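Local structure of D-ribose pyranase (1OGD) at residues A[24-29]-A[121-126]. The protein probably interconverts the beta-pyranose and beta-furanose forms of D-ribose, as a homodecamer built from two pentamers. Residues are numbered along the deposited sequence; the frame is centred on the assembly and turned at random.
With RIP (beta-D-ribopyranose), chain G.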
loop_
_atom_site.group_PDB
_atom_site.type_symbol
_atom_site.label_atom_id
_atom_site.label_comp_id
_atom_site.label_asym_id
_atom_site.label_seq_id
_atom_site.Cartn_x
_atom_site.Cartn_y
_atom_site.Cartn_z
ATOM N N ILE A 24 -1.077 -26.653 -1.274
ATOM C CA ILE A 24 -0.344 -25.948 -2.312
ATOM C C ILE A 24 -0.663 -26.725 -3.582
ATOM O O ILE A 24 -1.014 -27.905 -3.520
ATOM C CB ILE A 24 1.191 -25.916 -2.088
ATOM C CG1 ILE A 24 1.772 -27.324 -2.130
ATOM C CG2 ILE A 24 1.515 -25.227 -0.769
ATOM C CD1 ILE A 24 3.287 -27.325 -2.096
ATOM N N VAL A 25 -0.554 -26.069 -4.728
ATOM C CA VAL A 25 -0.864 -26.713 -5.992
ATOM C C VAL A 25 0.338 -26.729 -6.923
ATOM O O VAL A 25 1.080 -25.752 -6.999
ATOM C CB VAL A 25 -2.032 -25.971 -6.707
ATOM C CG1 VAL A 25 -2.391 -26.676 -8.017
ATOM C CG2 VAL A 25 -3.245 -25.900 -5.790
ATOM N N ILE A 26 0.547 -27.853 -7.603
ATOM C CA ILE A 26 1.618 -27.966 -8.585
ATOM C C ILE A 26 0.811 -28.044 -9.866
ATOM O O ILE A 26 -0.060 -28.903 -10.001
ATOM C CB ILE A 26 2.447 -29.249 -8.414
ATOM C CG1 ILE A 26 3.156 -29.232 -7.057
ATOM C CG2 ILE A 26 3.492 -29.331 -9.520
ATOM C CD1 ILE A 26 3.836 -30.544 -6.698
ATOM N N ALA A 27 1.082 -27.152 -10.807
ATOM C CA ALA A 27 0.285 -27.123 -12.024
ATOM C C ALA A 27 1.052 -27.194 -13.321
ATOM O O ALA A 27 2.245 -26.900 -13.367
ATOM C CB ALA A 27 -0.573 -25.856 -12.022
ATOM N N ASP A 28 0.352 -27.595 -14.381
ATOM C CA ASP A 28 0.958 -27.624 -15.701
ATOM C C ASP A 28 0.840 -26.189 -16.212
ATOM O O ASP A 28 0.272 -25.332 -15.525
ATOM C CB ASP A 28 0.251 -28.632 -16.628
ATOM C CG ASP A 28 -1.245 -28.369 -16.793
ATOM O OD1 ASP A 28 -2.006 -29.362 -16.758
ATOM O OD2 ASP A 28 -1.663 -27.202 -16.977
ATOM N N ALA A 29 1.377 -25.920 -17.397
ATOM C CA ALA A 29 1.362 -24.573 -17.951
ATOM C C ALA A 29 -0.007 -23.983 -18.306
ATOM O O ALA A 29 -0.111 -22.785 -18.598
ATOM C CB ALA A 29 2.275 -24.515 -19.169
ATOM N N ALA A 121 -1.842 -32.463 -15.766
ATOM C CA ALA A 121 -0.678 -32.719 -14.937
ATOM C C ALA A 121 -0.706 -31.695 -13.801
ATOM O O ALA A 121 0.118 -30.786 -13.762
ATOM C CB ALA A 121 0.599 -32.565 -15.751
ATOM N N ASN A 122 -1.680 -31.844 -12.901
ATOM C CA ASN A 122 -1.834 -30.952 -11.752
ATOM C C ASN A 122 -2.179 -31.762 -10.510
ATOM O O ASN A 122 -2.838 -32.795 -10.596
ATOM C CB ASN A 122 -2.980 -29.945 -11.948
ATOM C CG ASN A 122 -2.967 -29.274 -13.305
ATOM O OD1 ASN A 122 -3.742 -29.638 -14.191
ATOM N ND2 ASN A 122 -2.093 -28.289 -13.478
ATOM N N CYS A 123 -1.745 -31.293 -9.350
ATOM C CA CYS A 123 -2.094 -31.973 -8.112
ATOM C C CYS A 123 -1.998 -31.030 -6.926
ATOM O O CYS A 123 -1.243 -30.058 -6.945
ATOM C CB CYS A 123 -1.202 -33.196 -7.875
ATOM S SG CYS A 123 0.474 -32.820 -7.375
ATOM N N ILE A 124 -2.786 -31.326 -5.904
ATOM C CA ILE A 124 -2.799 -30.546 -4.681
ATOM C C ILE A 124 -2.152 -31.389 -3.590
ATOM O O ILE A 124 -2.520 -32.553 -3.394
ATOM C CB ILE A 124 -4.243 -30.210 -4.246
ATOM C CG1 ILE A 124 -4.840 -29.166 -5.191
ATOM C CG2 ILE A 124 -4.257 -29.716 -2.803
ATOM C CD1 ILE A 124 -6.315 -28.886 -4.937
ATOM N N LEU A 125 -1.173 -30.814 -2.900
ATOM C CA LEU A 125 -0.515 -31.521 -1.808
ATOM C C LEU A 125 -1.057 -30.940 -0.511
ATOM O O LEU A 125 -0.988 -29.729 -0.290
ATOM C CB LEU A 125 1.003 -31.326 -1.862
ATOM C CG LEU A 125 1.724 -31.747 -3.142
ATOM C CD1 LEU A 125 3.218 -31.510 -2.980
ATOM C CD2 LEU A 125 1.440 -33.211 -3.440
ATOM N N GLN A 126 -1.618 -31.798 0.333
ATOM C CA GLN A 126 -2.159 -31.355 1.608
ATOM C C GLN A 126 -1.134 -31.631 2.700
ATOM O O GLN A 126 -0.726 -32.775 2.914
ATOM C CB GLN A 126 -3.466 -32.081 1.917
ATOM C CG GLN A 126 -4.256 -31.437 3.042
ATOM C CD GLN A 126 -5.593 -32.106 3.272
ATOM O OE1 GLN A 126 -5.715 -33.007 4.104
ATOM N NE2 GLN A 126 -6.605 -31.678 2.523
HETATM C C1 RIP G . -6.239 -26.585 -17.835
HETATM C C2 RIP G . -5.073 -27.468 -17.470
HETATM C C3 RIP G . -5.470 -28.927 -17.630
HETATM C C4 RIP G . -6.028 -29.269 -19.006
HETATM C C5 RIP G . -7.193 -28.325 -19.279
HETATM O O1 RIP G . -7.273 -26.672 -16.876
HETATM O O2 RIP G . -3.998 -27.133 -18.321
HETATM O O3 RIP G . -4.388 -29.765 -17.317
HETATM O O4 RIP G . -5.055 -29.081 -20.015
HETATM O O5 RIP G . -6.830 -26.936 -19.115
#
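Ile26 and Cys123 form the hydrogen-bonded pair nearer the ribose in an antiparallel ladder between strands 23-27 and 123-127, inner neighbours in the mixed six-stranded sheet of the RbsD/FucU fold. Ile26 N reaches Cys123 O at 2.9 Å in an almost straight bond (174° at the hydrogen), and Cys123 N returns one to Ile26 O at 3.0 Å. Ile24 and Leu125 repeat this two-way exchange at the next hydrogen-bonded pair. Between them, Val25 and Ile124 form a non-hydrogen-bonded pair; Val25 bonds through its backbone to strand 110-113 instead. On the face carrying Ile24, Ile26, Cys123 and Leu125, Ile26 CD1 touches Leu125 CD1 at 3.9 Å, under Phe51 and Leu58 of helix 51-61. Val25 CG2 meets Ile124 CG1 on the other face, where Phe101 and Leu104 of helix 98-104 pack on Ile124.

Past the last paired residues, Asp28 and Asn122 line the ribose pocket. Asp28 holds its carboxylate at the O2 and O3 edge of the sugar with CG set between its backbone N and carbonyl carbon (chi1 57°). OD2 accepts RIP O2 at 2.7 Å and also the backbone N of Gly30, whereas OD1 has a weak bond from Ala121 N. The same ribose is hydrogen-bonded by His98 of this chain and by His20 of the second subunit. The remaining sugar bond to Asp28, from RIP O3 to OD1, is very short at 2.5 Å.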